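Local structure of WZI (Escherichia coli, 2YNK) at residues E375-T378 and E379-R383; W185-R188 and W189-P192. The protein is an outer-membrane beta-barrel lectin that takes part in group 1 capsule assembly, probably by binding the capsular polysaccharide at the cell surface. All blocks are in the same frame, centred on the assembly; numbering follows the deposited sequence.

Contact 1. Residues E375-T378 and E379-R383; sequences ELIT and EDNQR
Ile377 and Arg383 face each other as an antiparallel non-hydrogen-bonded pair, their side chains on the same face of the sheet. The isoleucine slants across the arginine: CG2 lies beside NE, and CD1 rests over one face of the guanidinium, 3.6 Å from NH1 of Arg383 and offset toward the rim of the group. At the guanidinium edge, in its plane, stands the amide oxygen of Asn381. Arg383 grips this oxygen side-on with two nitrogens, NE to OD1 of Asn381 at 3.0 Å and NH2 to the same OD1 at 3.2 Å, which holds the NE/NH2 edge of the guanidinium against the oxygen, the two donors coming from opposite faces of the amide plane. Glu375 lies alongside Arg383, pointing the same way, with the carboxylate and guanidinium planes 49° apart and no contact between the charged atoms.

The chain reverses through a type I beta turn from Thr378 to Asn381, closed by N of Asn381 on O of Thr378 at 2.8 Å. N of Thr378 also bonds O of Gln382 at 2.8 Å. With OG1 beside the backbone N (chi1 -47°) and CG2 therefore anti to it, Thr378 lays this methyl beside CB of Asp380 and leaves OG1 next to CB of Gln382. Just past the turn Gln382 reaches back, and its NE2 donates almost straight (171°) to OD2 of Asp380, on the anti side and tilted out of the carboxylate plane.

This hairpin joins strands 368-377 and 383-393. Leu376 touches a bound dodecane and Val323 of strand 322-331, whereas Arg383 salt-bridges Asp13 of helix 8-19 and meets Arg57 of helix 49-65.

Contact 2. Residues W185-R188 and W189-P192; sequences WWLR and WVGP
Trp189 turns its indole back along the chain, so that NE1 donates to the carbonyl O of Trp186 at 2.9 Å. The bond is bent, 131° at the hydrogen. The acceptor sits at the indole edge, close to the ring plane, while seen from the carbonyl the donor is tilted out of plane. What places the ring there is a chi1 of 57°, with CG between the backbone N and the carbonyl carbon. The indole is thereby tied at its pyrrole edge to the preceding turn of backbone.

Leu187 crosses the indole at a slant, and its CD2 comes 4.1 Å from NE1 of Trp189. The same methyl lies 4.3 Å from CG2 of Val190, so one leucine branch serves both neighbours. Val190 keeps CG2 beside its own backbone N, from where this methyl also lies over one face of the Trp189 ring, toward its rim, and against O of Leu187.

O of Leu187 accepts from N of Val190 at 3.0 Å, the donor standing above the carbonyl plane. A weak bond runs from N of Gly191 to O of Arg188. Gly191 has a positive phi (84°), and its backbone angles call for glycine, since a CB would be jammed against the preceding carbonyl O. Arg188 sends NE back to O of Glu183.

Two i to i+3 backbone bonds, the second weak, fold this loop into tight turns before strand 193-201, where Leu187 helps line a pocket that holds n-octane.

The two contacts are separate local turns of one chain, with centres about 38 Å apart and nearest atoms about 24 Å apart, and they do not touch. Contact 2 comes first in sequence, in the loop between strands 170-176 and 193-201; contact 1 follows much later, at the hairpin between strands 368-377 and 383-393. All four strands belong to the same closed antiparallel barrel, but several others lie between the two pairs. Each contact includes a leucine that touches a bound alkane, dodecane at contact 1 and n-octane at contact 2, consistent with apolar outer surfaces in a membrane protein. Contact 1 closes a tight hairpin and includes the end of its first strand, while contact 2 lies wholly in a longer loop.

Contact 1. Residues E375-T378 and E379-R383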
loop_
_atom_site.group_PDB
_atom_site.type_symbol
_atom_site.label_atom_id
_atom_site.label_comp_id
_atom_site.label_asym_id
_atom_site.label_seq_id
_atom_site.Cartn_x
_atom_site.Cartn_y
_atom_site.Cartn_z
ATOM N N GLU A 375 -17.554 4.325 -1.875
ATOM C CA GLU A 375 -17.703 5.116 -0.649
ATOM C C GLU A 375 -18.120 6.591 -0.842
ATOM O O GLU A 375 -17.668 7.298 -1.756
ATOM C CB GLU A 375 -16.456 5.040 0.232
ATOM C CG GLU A 375 -15.183 5.488 -0.449
ATOM C CD GLU A 375 -14.192 6.183 0.479
ATOM O OE1 GLU A 375 -14.443 6.240 1.707
ATOM O OE2 GLU A 375 -13.156 6.682 -0.037
ATOM N N LEU A 376 -19.006 7.014 0.051
ATOM C CA LEU A 376 -19.489 8.361 0.124
ATOM C C LEU A 376 -18.716 9.053 1.225
ATOM O O LEU A 376 -18.528 8.486 2.303
ATOM C CB LEU A 376 -20.982 8.382 0.464
ATOM C CG LEU A 376 -21.613 9.780 0.507
ATOM C CD1 LEU A 376 -21.855 10.286 -0.903
ATOM C CD2 LEU A 376 -22.901 9.765 1.307
ATOM N N ILE A 377 -18.281 10.284 0.952
ATOM C CA ILE A 377 -17.602 11.090 1.944
ATOM C C ILE A 377 -18.336 12.424 2.070
ATOM O O ILE A 377 -18.395 13.215 1.127
ATOM C CB ILE A 377 -16.113 11.282 1.603
ATOM C CG1 ILE A 377 -15.468 9.918 1.291
ATOM C CG2 ILE A 377 -15.398 11.938 2.768
ATOM C CD1 ILE A 377 -13.993 9.963 0.929
ATOM N N THR A 378 -18.907 12.650 3.246
ATOM C CA THR A 378 -19.607 13.883 3.561
ATOM C C THR A 378 -18.678 15.097 3.600
ATOM O O THR A 378 -17.463 14.963 3.792
ATOM C CB THR A 378 -20.289 13.781 4.939
ATOM O OG1 THR A 378 -20.999 12.543 5.024
ATOM C CG2 THR A 378 -21.268 14.950 5.164
ATOM N N GLU A 379 -19.277 16.274 3.407
ATOM C CA GLU A 379 -18.657 17.568 3.724
ATOM C C GLU A 379 -18.133 17.540 5.159
ATOM O O GLU A 379 -17.015 17.944 5.445
ATOM C CB GLU A 379 -19.726 18.658 3.557
ATOM C CG GLU A 379 -19.318 20.064 3.951
ATOM C CD GLU A 379 -20.321 21.095 3.472
ATOM O OE1 GLU A 379 -21.493 20.717 3.215
ATOM O OE2 GLU A 379 -19.935 22.283 3.344
ATOM N N ASP A 380 -18.993 17.047 6.040
ATOM C CA ASP A 380 -18.689 16.633 7.415
ATOM C C ASP A 380 -17.429 15.751 7.603
ATOM O O ASP A 380 -16.867 15.699 8.693
ATOM C CB ASP A 380 -19.916 15.846 7.910
ATOM C CG ASP A 380 -19.980 15.719 9.402
ATOM O OD1 ASP A 380 -19.152 16.339 10.095
ATOM O OD2 ASP A 380 -20.878 14.996 9.887
ATOM N N ASN A 381 -17.011 15.055 6.546
ATOM C CA ASN A 381 -15.955 14.045 6.596
ATOM C C ASN A 381 -16.365 12.759 7.315
ATOM O O ASN A 381 -15.533 12.095 7.913
ATOM C CB ASN A 381 -14.671 14.592 7.215
ATOM C CG ASN A 381 -13.465 13.704 6.948
ATOM O OD1 ASN A 381 -13.401 12.986 5.948
ATOM N ND2 ASN A 381 -12.495 13.763 7.839
ATOM N N GLN A 382 -17.651 12.421 7.272
ATOM C CA GLN A 382 -18.085 11.070 7.568
ATOM C C GLN A 382 -17.867 10.280 6.291
ATOM O O GLN A 382 -18.046 10.821 5.206
ATOM C CB GLN A 382 -19.558 11.038 7.949
ATOM C CG GLN A 382 -19.855 11.624 9.309
ATOM C CD GLN A 382 -21.325 11.521 9.658
ATOM O OE1 GLN A 382 -21.890 10.427 9.693
ATOM N NE2 GLN A 382 -21.959 12.666 9.904
ATOM N N ARG A 383 -17.476 9.013 6.400
ATOM C CA ARG A 383 -17.237 8.209 5.205
ATOM C C ARG A 383 -17.920 6.856 5.303
ATOM O O ARG A 383 -17.556 6.038 6.146
ATOM C CB ARG A 383 -15.744 8.011 4.975
ATOM C CG ARG A 383 -14.885 9.207 5.328
ATOM C CD ARG A 383 -13.479 9.049 4.783
ATOM N NE ARG A 383 -12.771 10.319 4.756
ATOM C CZ ARG A 383 -11.705 10.587 4.006
ATOM N NH1 ARG A 383 -11.171 9.678 3.194
ATOM N NH2 ARG A 383 -11.170 11.802 4.061
#

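Contact 2. Residues W185-R188 and W189-P192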
loop_
_atom_site.group_PDB
_atom_site.type_symbol
_atom_site.label_atom_id
_atom_site.label_comp_id
_atom_site.label_asym_id
_atom_site.label_seq_id
_atom_site.Cartn_x
_atom_site.Cartn_y
_atom_site.Cartn_z
ATOM N N TRP A 185 16.850 19.621 -21.654
ATOM C CA TRP A 185 15.896 19.845 -22.744
ATOM C C TRP A 185 15.477 18.561 -23.419
ATOM O O TRP A 185 14.294 18.371 -23.702
ATOM C CB TRP A 185 16.433 20.863 -23.761
ATOM C CG TRP A 185 17.585 20.354 -24.591
ATOM C CD1 TRP A 185 18.944 20.422 -24.295
ATOM C CD2 TRP A 185 17.511 19.665 -25.887
ATOM N NE1 TRP A 185 19.691 19.841 -25.289
ATOM C CE2 TRP A 185 18.894 19.362 -26.270
ATOM C CE3 TRP A 185 16.476 19.271 -26.728
ATOM C CZ2 TRP A 185 19.200 18.702 -27.450
ATOM C CZ3 TRP A 185 16.799 18.603 -27.916
ATOM C CH2 TRP A 185 18.129 18.327 -28.265
ATOM N N TRP A 186 16.423 17.652 -23.645
ATOM C CA TRP A 186 16.117 16.400 -24.354
ATOM C C TRP A 186 15.567 15.292 -23.468
ATOM O O TRP A 186 15.353 14.170 -23.934
ATOM C CB TRP A 186 17.326 15.920 -25.156
ATOM C CG TRP A 186 18.564 15.671 -24.339
ATOM C CD1 TRP A 186 19.545 16.590 -23.980
ATOM C CD2 TRP A 186 19.002 14.397 -23.758
ATOM N NE1 TRP A 186 20.526 15.991 -23.232
ATOM C CE2 TRP A 186 20.263 14.676 -23.064
ATOM C CE3 TRP A 186 18.496 13.102 -23.743
ATOM C CZ2 TRP A 186 20.963 13.692 -22.394
ATOM C CZ3 TRP A 186 19.214 12.114 -23.060
ATOM C CH2 TRP A 186 20.419 12.405 -22.403
ATOM N N LEU A 187 15.310 15.601 -22.196
ATOM C CA LEU A 187 14.626 14.681 -21.295
ATOM C C LEU A 187 13.307 15.228 -20.727
ATOM O O LEU A 187 12.612 14.522 -19.998
ATOM C CB LEU A 187 15.566 14.271 -20.151
ATOM C CG LEU A 187 16.650 13.235 -20.484
ATOM C CD1 LEU A 187 17.490 12.938 -19.251
ATOM C CD2 LEU A 187 16.059 11.946 -21.049
ATOM N N ARG A 188 12.945 16.460 -21.071
ATOM C CA ARG A 188 11.708 17.078 -20.563
ATOM C C ARG A 188 10.450 16.288 -20.885
ATOM O O ARG A 188 9.446 16.425 -20.200
ATOM C CB ARG A 188 11.556 18.512 -21.096
ATOM C CG ARG A 188 12.373 19.518 -20.308
ATOM C CD ARG A 188 12.452 20.885 -20.965
ATOM N NE ARG A 188 13.463 21.720 -20.314
ATOM C CZ ARG A 188 13.745 22.977 -20.654
ATOM N NH1 ARG A 188 13.090 23.578 -21.645
ATOM N NH2 ARG A 188 14.690 23.638 -19.995
ATOM N N TRP A 189 10.498 15.475 -21.935
ATOM C CA TRP A 189 9.358 14.634 -22.311
ATOM C C TRP A 189 8.988 13.627 -21.250
ATOM O O TRP A 189 7.820 13.279 -21.119
ATOM C CB TRP A 189 9.619 13.923 -23.637
ATOM C CG TRP A 189 10.861 13.081 -23.620
ATOM C CD1 TRP A 189 12.159 13.484 -23.887
ATOM C CD2 TRP A 189 10.964 11.663 -23.292
ATOM N NE1 TRP A 189 13.031 12.439 -23.761
ATOM C CE2 TRP A 189 12.380 11.320 -23.403
ATOM C CE3 TRP A 189 10.058 10.675 -22.926
ATOM C CZ2 TRP A 189 12.847 10.039 -23.157
ATOM C CZ3 TRP A 189 10.539 9.384 -22.682
ATOM C CH2 TRP A 189 11.901 9.076 -22.794
ATOM N N VAL A 190 9.968 13.165 -20.475
ATOM C CA VAL A 190 9.743 12.153 -19.430
ATOM C C VAL A 190 8.616 12.541 -18.460
ATOM O O VAL A 190 7.811 11.698 -18.069
ATOM C CB VAL A 190 11.047 11.865 -18.640
ATOM C CG1 VAL A 190 10.768 11.029 -17.396
ATOM C CG2 VAL A 190 12.066 11.171 -19.539
ATOM N N GLY A 191 8.553 13.817 -18.091
ATOM C CA GLY A 191 7.510 14.304 -17.188
ATOM C C GLY A 191 7.873 14.080 -15.734
ATOM O O GLY A 191 9.024 13.778 -15.427
ATOM N N PRO A 192 6.894 14.240 -14.822
ATOM C CA PRO A 192 7.169 13.980 -13.415
ATOM C C PRO A 192 7.565 12.529 -13.252
ATOM O O PRO A 192 6.918 11.644 -13.818
ATOM C CB PRO A 192 5.826 14.257 -12.721
ATOM C CG PRO A 192 5.043 15.075 -13.692
ATOM C CD PRO A 192 5.479 14.577 -15.041
#